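Local coordinates for exopolysaccharide biosynthesis protein (Pantoea stewartii subsp. stewartii DC283, PDB 6TGF) that modifies the glycan of the bacterial biofilm, probably as a hydrolase, with a parallel beta-helix fold like that of bacteriophage tailspikes, at residues Ala245-Tyr259 against Val271-Phe285. Numbering follows the deposited sequence.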
ATOM      1  N   ALA B 245     -21.561  25.731  10.042  1.00 34.26           N
ATOM      2  CA  ALA B 245     -20.191  25.790   9.481  1.00 34.63           C
ATOM      3  C   ALA B 245     -19.707  27.245   9.446  1.00 35.27           C
ATOM      4  O   ALA B 245     -19.372  27.729   8.346  1.00 35.38           O
ATOM      5  CB  ALA B 245     -20.174  25.164   8.107  1.00 34.57           C
ATOM      6  N   ASP B 246     -19.670  27.909  10.608  1.00 35.84           N
ATOM      7  CA  ASP B 246     -19.243  29.329  10.757  1.00 36.67           C
ATOM      8  C   ASP B 246     -17.970  29.424  11.614  1.00 37.02           C
ATOM      9  O   ASP B 246     -17.456  30.548  11.758  1.00 37.50           O
ATOM     10  CB  ASP B 246     -20.378  30.193  11.319  1.00 36.86           C
ATOM     11  CG  ASP B 246     -20.762  29.906  12.761  1.00 36.78           C
ATOM     12  OD1 ASP B 246     -20.190  28.972  13.356  1.00 36.66           O
ATOM     13  OD2 ASP B 246     -21.638  30.623  13.281  1.00 36.99           O
ATOM     14  N   GLY B 247     -17.491  28.307  12.174  1.00 37.09           N
ATOM     15  CA  GLY B 247     -16.238  28.231  12.953  1.00 37.53           C
ATOM     16  C   GLY B 247     -16.310  28.980  14.278  1.00 38.14           C
ATOM     17  O   GLY B 247     -15.253  29.117  14.923  1.00 38.25           O
ATOM     18  N   LYS B 248     -17.505  29.432  14.681  1.00 38.80           N
ATOM     19  CA  LYS B 248     -17.747  30.228  15.918  1.00 39.52           C
ATOM     20  C   LYS B 248     -18.710  29.477  16.842  1.00 39.04           C
ATOM     21  O   LYS B 248     -18.357  29.272  18.019  1.00 39.10           O
ATOM     22  CB  LYS B 248     -18.352  31.598  15.585  1.00 40.47           C
ATOM     23  CG  LYS B 248     -17.519  32.495  14.681  1.00 41.29           C
ATOM     24  CD  LYS B 248     -16.046  32.489  15.004  1.00 41.89           C
ATOM     25  CE  LYS B 248     -15.320  33.686  14.437  1.00 42.62           C
ATOM     26  NZ  LYS B 248     -13.925  33.744  14.927  1.00 42.99           N
ATOM     27  N   THR B 249     -19.891  29.119  16.328  1.00 38.45           N
ATOM     28  CA  THR B 249     -20.982  28.443  17.078  1.00 38.02           C
ATOM     29  C   THR B 249     -20.522  27.037  17.481  1.00 37.62           C
ATOM     30  O   THR B 249     -20.101  26.275  16.588  1.00 37.35           O
ATOM     31  CB  THR B 249     -22.272  28.377  16.254  1.00 37.88           C
ATOM     32  OG1 THR B 249     -22.489  29.657  15.658  1.00 38.16           O
ATOM     33  CG2 THR B 249     -23.475  27.984  17.083  1.00 37.75           C
ATOM     34  N   ASP B 250     -20.607  26.718  18.775  1.00 37.44           N
ATOM     35  CA  ASP B 250     -20.236  25.393  19.336  1.00 37.08           C
ATOM     36  C   ASP B 250     -21.147  24.330  18.712  1.00 36.54           C
ATOM     37  O   ASP B 250     -22.377  24.425  18.895  1.00 36.58           O
ATOM     38  CB  ASP B 250     -20.321  25.395  20.865  1.00 37.21           C
ATOM     39  CG  ASP B 250     -19.751  24.150  21.524  1.00 37.09           C
ATOM     40  OD1 ASP B 250     -19.106  23.346  20.818  1.00 36.80           O
ATOM     41  OD2 ASP B 250     -19.956  23.995  22.743  1.00 37.29           O
ATOM     42  N   SER B 251     -20.555  23.372  17.992  1.00 36.05           N
ATOM     43  CA  SER B 251     -21.257  22.241  17.329  1.00 35.60           C
ATOM     44  C   SER B 251     -21.096  20.959  18.156  1.00 35.23           C
ATOM     45  O   SER B 251     -21.393  19.877  17.618  1.00 35.20           O
ATOM     46  CB  SER B 251     -20.760  22.059  15.915  1.00 35.49           C
ATOM     47  OG  SER B 251     -19.362  21.819  15.895  1.00 35.60           O
ATOM     48  N   ALA B 252     -20.655  21.075  19.415  1.00 35.10           N
ATOM     49  CA  ALA B 252     -20.530  19.949  20.370  1.00 34.90           C
ATOM     50  C   ALA B 252     -21.905  19.330  20.620  1.00 34.68           C
ATOM     51  O   ALA B 252     -22.034  18.110  20.582  1.00 34.76           O
ATOM     52  CB  ALA B 252     -19.875  20.402  21.655  1.00 35.16           C
ATOM     53  N   PRO B 253     -22.972  20.127  20.872  1.00 34.63           N
ATOM     54  CA  PRO B 253     -24.315  19.572  21.060  1.00 34.40           C
ATOM     55  C   PRO B 253     -24.771  18.696  19.883  1.00 34.09           C
ATOM     56  O   PRO B 253     -25.323  17.638  20.127  1.00 34.19           O
ATOM     57  CB  PRO B 253     -25.213  20.814  21.182  1.00 34.46           C
ATOM     58  CG  PRO B 253     -24.282  21.893  21.685  1.00 34.73           C
ATOM     59  CD  PRO B 253     -22.957  21.593  21.015  1.00 34.75           C
ATOM     60  N   ALA B 254     -24.529  19.159  18.651  1.00 33.90           N
ATOM     61  CA  ALA B 254     -24.869  18.456  17.390  1.00 33.60           C
ATOM     62  C   ALA B 254     -24.091  17.137  17.315  1.00 33.48           C
ATOM     63  O   ALA B 254     -24.712  16.099  17.018  1.00 33.40           O
ATOM     64  CB  ALA B 254     -24.567  19.341  16.204  1.00 33.51           C
ATOM     65  N   ILE B 255     -22.782  17.189  17.585  1.00 33.46           N
ATOM     66  CA  ILE B 255     -21.857  16.016  17.562  1.00 33.24           C
ATOM     67  C   ILE B 255     -22.334  14.984  18.592  1.00 33.31           C
ATOM     68  O   ILE B 255     -22.369  13.788  18.248  1.00 33.35           O
ATOM     69  CB  ILE B 255     -20.398  16.460  17.803  1.00 33.15           C
ATOM     70  CG1 ILE B 255     -19.858  17.258  16.613  1.00 33.02           C
ATOM     71  CG2 ILE B 255     -19.510  15.265  18.124  1.00 33.14           C
ATOM     72  CD1 ILE B 255     -18.590  18.026  16.904  1.00 33.09           C
ATOM     73  N   LYS B 256     -22.686  15.436  19.802  1.00 33.47           N
ATOM     74  CA  LYS B 256     -23.212  14.580  20.900  1.00 33.66           C
ATOM     75  C   LYS B 256     -24.564  13.981  20.489  1.00 33.73           C
ATOM     76  O   LYS B 256     -24.782  12.785  20.762  1.00 33.53           O
ATOM     77  CB  LYS B 256     -23.339  15.384  22.197  1.00 33.81           C
ATOM     78  CG  LYS B 256     -22.017  15.776  22.843  1.00 34.00           C
ATOM     79  CD  LYS B 256     -22.159  16.214  24.283  1.00 34.36           C
ATOM     80  CE  LYS B 256     -20.937  16.929  24.821  1.00 34.62           C
ATOM     81  NZ  LYS B 256     -21.181  18.379  25.005  1.00 34.72           N
ATOM     82  N   ALA B 257     -25.433  14.781  19.861  1.00 34.03           N
ATOM     83  CA  ALA B 257     -26.787  14.383  19.409  1.00 34.29           C
ATOM     84  C   ALA B 257     -26.680  13.306  18.322  1.00 34.74           C
ATOM     85  O   ALA B 257     -27.338  12.252  18.465  1.00 34.68           O
ATOM     86  CB  ALA B 257     -27.547  15.588  18.914  1.00 34.14           C
ATOM     87  N   MET B 258     -25.884  13.567  17.278  1.00 35.15           N
ATOM     88  CA  MET B 258     -25.696  12.651  16.120  1.00 35.51           C
ATOM     89  C   MET B 258     -25.036  11.356  16.602  1.00 36.26           C
ATOM     90  O   MET B 258     -25.404  10.283  16.081  1.00 36.29           O
ATOM     91  CB  MET B 258     -24.834  13.284  15.023  1.00 35.26           C
ATOM     92  CG  MET B 258     -24.802  12.460  13.748  1.00 35.08           C
ATOM     93  SD  MET B 258     -23.992  13.301  12.370  1.00 35.03           S
ATOM     94  CE  MET B 258     -24.483  12.245  11.009  1.00 35.10           C
ATOM     95  N   TYR B 259     -24.102  11.452  17.553  1.00 37.20           N
ATOM     96  CA  TYR B 259     -23.407  10.282  18.146  1.00 38.05           C
ATOM     97  C   TYR B 259     -24.429   9.388  18.854  1.00 38.71           C
ATOM     98  O   TYR B 259     -24.521   8.196  18.512  1.00 38.87           O
ATOM     99  CB  TYR B 259     -22.317  10.691  19.140  1.00 38.31           C
ATOM    100  CG  TYR B 259     -21.561   9.507  19.688  1.00 38.70           C
ATOM    101  CD1 TYR B 259     -20.868   8.670  18.832  1.00 38.75           C
ATOM    102  CD2 TYR B 259     -21.570   9.190  21.038  1.00 39.12           C
ATOM    103  CE1 TYR B 259     -20.182   7.563  19.299  1.00 39.03           C
ATOM    104  CE2 TYR B 259     -20.883   8.087  21.524  1.00 39.37           C
ATOM    105  CZ  TYR B 259     -20.186   7.272  20.650  1.00 39.34           C
ATOM    106  OH  TYR B 259     -19.495   6.181  21.088  1.00 39.66           O
ATOM    107  N   VAL B 271     -20.626   9.912  13.403  1.00 41.02           N
ATOM    108  CA  VAL B 271     -20.506  11.401  13.327  1.00 39.87           C
ATOM    109  C   VAL B 271     -19.925  11.787  11.960  1.00 38.79           C
ATOM    110  O   VAL B 271     -18.746  11.476  11.708  1.00 38.52           O
ATOM    111  CB  VAL B 271     -19.648  11.960  14.479  1.00 39.97           C
ATOM    112  CG1 VAL B 271     -19.649  13.481  14.496  1.00 39.93           C
ATOM    113  CG2 VAL B 271     -20.092  11.417  15.830  1.00 40.15           C
ATOM    114  N   GLN B 272     -20.729  12.454  11.124  1.00 37.62           N
ATOM    115  CA  GLN B 272     -20.344  12.916   9.764  1.00 36.74           C
ATOM    116  C   GLN B 272     -20.429  14.445   9.711  1.00 36.02           C
ATOM    117  O   GLN B 272     -21.553  14.977   9.790  1.00 35.86           O
ATOM    118  CB  GLN B 272     -21.252  12.281   8.709  1.00 36.87           C
ATOM    119  CG  GLN B 272     -20.890  12.658   7.278  1.00 37.01           C
ATOM    120  CD  GLN B 272     -19.530  12.138   6.881  1.00 37.07           C
ATOM    121  OE1 GLN B 272     -19.215  10.966   7.071  1.00 37.21           O
ATOM    122  NE2 GLN B 272     -18.711  13.012   6.317  1.00 37.06           N
ATOM    123  N   PHE B 273     -19.278  15.116   9.585  1.00 35.21           N
ATOM    124  CA  PHE B 273     -19.168  16.573   9.312  1.00 34.62           C
ATOM    125  C   PHE B 273     -19.416  16.832   7.830  1.00 34.28           C
ATOM    126  O   PHE B 273     -18.958  16.068   6.983  1.00 34.30           O
ATOM    127  CB  PHE B 273     -17.776  17.109   9.650  1.00 34.52           C
ATOM    128  CG  PHE B 273     -17.471  17.282  11.117  1.00 34.40           C
ATOM    129  CD1 PHE B 273     -16.924  16.245  11.854  1.00 34.29           C
ATOM    130  CD2 PHE B 273     -17.690  18.498  11.745  1.00 34.43           C
ATOM    131  CE1 PHE B 273     -16.624  16.413  13.197  1.00 34.28           C
ATOM    132  CE2 PHE B 273     -17.393  18.664  13.090  1.00 34.44           C
ATOM    133  CZ  PHE B 273     -16.860  17.621  13.812  1.00 34.41           C
ATOM    134  N   PRO B 274     -20.135  17.916   7.465  1.00 34.03           N
ATOM    135  CA  PRO B 274     -20.091  18.431   6.100  1.00 34.06           C
ATOM    136  C   PRO B 274     -18.812  19.266   5.941  1.00 34.01           C
ATOM    137  O   PRO B 274     -18.114  19.450   6.924  1.00 33.88           O
ATOM    138  CB  PRO B 274     -21.378  19.258   5.977  1.00 34.17           C
ATOM    139  CG  PRO B 274     -21.714  19.678   7.399  1.00 34.09           C
ATOM    140  CD  PRO B 274     -21.030  18.696   8.331  1.00 33.97           C
ATOM    141  N   ALA B 275     -18.521  19.730   4.723  1.00 34.09           N
ATOM    142  CA  ALA B 275     -17.353  20.591   4.419  1.00 34.15           C
ATOM    143  C   ALA B 275     -17.507  21.921   5.170  1.00 34.16           C
ATOM    144  O   ALA B 275     -18.657  22.390   5.305  1.00 34.13           O
ATOM    145  CB  ALA B 275     -17.228  20.800   2.929  1.00 34.31           C
ATOM    146  N   GLY B 276     -16.397  22.481   5.662  1.00 34.17           N
ATOM    147  CA  GLY B 276     -16.352  23.797   6.333  1.00 34.32           C
ATOM    148  C   GLY B 276     -15.558  23.766   7.629  1.00 34.20           C
ATOM    149  O   GLY B 276     -15.034  22.691   7.984  1.00 34.18           O
ATOM    150  N   THR B 277     -15.469  24.915   8.308  1.00 34.14           N
ATOM    151  CA  THR B 277     -14.786  25.093   9.618  1.00 33.97           C
ATOM    152  C   THR B 277     -15.832  25.017  10.736  1.00 33.73           C
ATOM    153  O   THR B 277     -16.837  25.750  10.642  1.00 33.91           O
ATOM    154  CB  THR B 277     -14.009  26.414   9.657  1.00 34.35           C
ATOM    155  OG1 THR B 277     -13.121  26.430   8.539  1.00 34.46           O
ATOM    156  CG2 THR B 277     -13.225  26.603  10.938  1.00 34.42           C
ATOM    157  N   PHE B 278     -15.598  24.172  11.746  1.00 33.32           N
ATOM    158  CA  PHE B 278     -16.532  23.911  12.873  1.00 33.06           C
ATOM    159  C   PHE B 278     -15.825  24.144  14.212  1.00 33.34           C
ATOM    160  O   PHE B 278     -14.683  23.675  14.382  1.00 33.36           O
ATOM    161  CB  PHE B 278     -17.085  22.487  12.789  1.00 32.45           C
ATOM    162  CG  PHE B 278     -17.994  22.260  11.609  1.00 32.11           C
ATOM    163  CD1 PHE B 278     -17.470  21.982  10.357  1.00 32.01           C
ATOM    164  CD2 PHE B 278     -19.369  22.352  11.746  1.00 31.97           C
ATOM    165  CE1 PHE B 278     -18.305  21.785   9.269  1.00 31.94           C
ATOM    166  CE2 PHE B 278     -20.203  22.155  10.656  1.00 31.92           C
ATOM    167  CZ  PHE B 278     -19.669  21.870   9.422  1.00 31.90           C
ATOM    168  N   PHE B 279     -16.500  24.844  15.128  1.00 33.67           N
ATOM    169  CA  PHE B 279     -16.063  25.055  16.533  1.00 34.13           C
ATOM    170  C   PHE B 279     -16.643  23.936  17.407  1.00 34.12           C
ATOM    171  O   PHE B 279     -17.878  23.757  17.416  1.00 34.06           O
ATOM    172  CB  PHE B 279     -16.486  26.436  17.038  1.00 34.51           C
ATOM    173  CG  PHE B 279     -16.073  26.722  18.459  1.00 34.75           C
ATOM    174  CD1 PHE B 279     -14.734  26.780  18.810  1.00 34.97           C
ATOM    175  CD2 PHE B 279     -17.023  26.926  19.449  1.00 34.88           C
ATOM    176  CE1 PHE B 279     -14.354  27.040  20.117  1.00 35.30           C
ATOM    177  CE2 PHE B 279     -16.641  27.189  20.755  1.00 35.21           C
ATOM    178  CZ  PHE B 279     -15.308  27.244  21.087  1.00 35.39           C
ATOM    179  N   VAL B 280     -15.773  23.211  18.116  1.00 34.28           N
ATOM    180  CA  VAL B 280     -16.134  22.024  18.945  1.00 34.52           C
ATOM    181  C   VAL B 280     -15.450  22.155  20.310  1.00 35.34           C
ATOM    182  O   VAL B 280     -14.206  22.140  20.346  1.00 35.42           O
ATOM    183  CB  VAL B 280     -15.735  20.711  18.241  1.00 34.07           C
ATOM    184  CG1 VAL B 280     -16.122  19.486  19.053  1.00 33.91           C
ATOM    185  CG2 VAL B 280     -16.315  20.617  16.837  1.00 33.75           C
ATOM    186  N   THR B 281     -16.236  22.283  21.383  1.00 36.27           N
ATOM    187  CA  THR B 281     -15.768  22.167  22.790  1.00 37.24           C
ATOM    188  C   THR B 281     -15.602  20.680  23.126  1.00 37.91           C
ATOM    189  O   THR B 281     -16.254  19.851  22.457  1.00 37.62           O
ATOM    190  CB  THR B 281     -16.723  22.865  23.767  1.00 37.38           C
ATOM    191  OG1 THR B 281     -18.038  22.346  23.565  1.00 37.14           O
ATOM    192  CG2 THR B 281     -16.737  24.368  23.601  1.00 37.61           C
ATOM    193  N   GLY B 282     -14.762  20.368  24.117  1.00 39.24           N
ATOM    194  CA  GLY B 282     -14.455  18.996  24.569  1.00 40.13           C
ATOM    195  C   GLY B 282     -15.700  18.128  24.669  1.00 40.92           C
ATOM    196  O   GLY B 282     -16.566  18.432  25.511  1.00 41.01           O
ATOM    197  N   CYS B 283     -15.785  17.088  23.833  1.00 42.02           N
ATOM    198  CA  CYS B 283     -16.875  16.076  23.819  1.00 43.15           C
ATOM    199  C   CYS B 283     -16.411  14.823  24.571  1.00 44.27           C
ATOM    200  O   CYS B 283     -15.446  14.184  24.106  1.00 44.30           O
ATOM    201  CB  CYS B 283     -17.275  15.714  22.393  1.00 43.03           C
ATOM    202  SG  CYS B 283     -18.128  17.054  21.521  1.00 43.26           S
ATOM    203  N   ASP B 284     -17.075  14.496  25.684  1.00 45.83           N
ATOM    204  CA  ASP B 284     -16.751  13.330  26.550  1.00 47.08           C
ATOM    205  C   ASP B 284     -17.782  12.220  26.307  1.00 47.80           C
ATOM    206  O   ASP B 284     -18.915  12.345  26.806  1.00 47.82           O
ATOM    207  CB  ASP B 284     -16.679  13.742  28.023  1.00 47.71           C
ATOM    208  CG  ASP B 284     -15.945  12.752  28.914  1.00 48.19           C
ATOM    209  OD1 ASP B 284     -16.121  11.531  28.713  1.00 48.03           O
ATOM    210  OD2 ASP B 284     -15.195  13.210  29.802  1.00 48.82           O
ATOM    211  N   PHE B 285     -17.392  11.183  25.558  1.00 49.10           N
ATOM    212  CA  PHE B 285     -18.141   9.912  25.377  1.00 50.36           C
ATOM    213  C   PHE B 285     -17.454   8.811  26.196  1.00 52.40           C
ATOM    214  O   PHE B 285     -17.395   7.650  25.735  1.00 52.38           O
ATOM    215  CB  PHE B 285     -18.206   9.527  23.895  1.00 49.62           C
ATOM    216  CG  PHE B 285     -18.482  10.664  22.945  1.00 49.07           C
ATOM    217  CD1 PHE B 285     -19.753  11.205  22.831  1.00 48.87           C
ATOM    218  CD2 PHE B 285     -17.471  11.186  22.151  1.00 48.80           C
ATOM    219  CE1 PHE B 285     -20.005  12.245  21.949  1.00 48.57           C
ATOM    220  CE2 PHE B 285     -17.725  12.227  21.269  1.00 48.45           C
ATOM    221  CZ  PHE B 285     -18.992  12.752  21.169  1.00 48.34           C
TER
HETATM  222  O   HOH W   1     -19.241  25.675  14.206  1.00 27.95           O
HETATM  223  O   HOH W   2     -16.892   6.456  23.376  1.00 31.07           O
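I255 sets its CD1 against V280 CG2 (3.4 Å) and the CZ of F273, while its CG2 meets V271, C283 and the rim of the F285 ring. These partners are spread along the 271-285 coil, from strand 271-272 to strand 283-284 and the turns beside them, the first coil of the parallel beta-helix, and helix 252-265 lies across that end of the coil like a cap. A branched aliphatic residue suits this place because its two arms diverge: CG2 stands anti to the backbone N, and CG1 (chi1 -69°) carries CD1 the other way. One turn on, Y259 leans obliquely on F285, ring centroids 4.4 Å apart and planes at 50°; F293 meets both rings. M258 runs out extended, bringing SD to a weak bond from the Q272 N-H.

Ahead of the helix the grip becomes polar. F279 O receives two donors from S251, the N at 2.8 Å and OG at 2.9 Å, the hydroxyl coming from above the carbonyl plane. Farther back, A245 CA sits over one face of F278, whose opposite face is met by F273.

D250 positions the turn into the helix: its OD1 closes an Asx turn with A252 N, and T281 N reaches the same oxygen from the opposite face of the carboxylate. A short, forked carboxylate suits the place: while OD1 takes the two backbone N-H groups, OD2 accepts the T281 OG1 hydroxyl at 2.7 Å on its syn side.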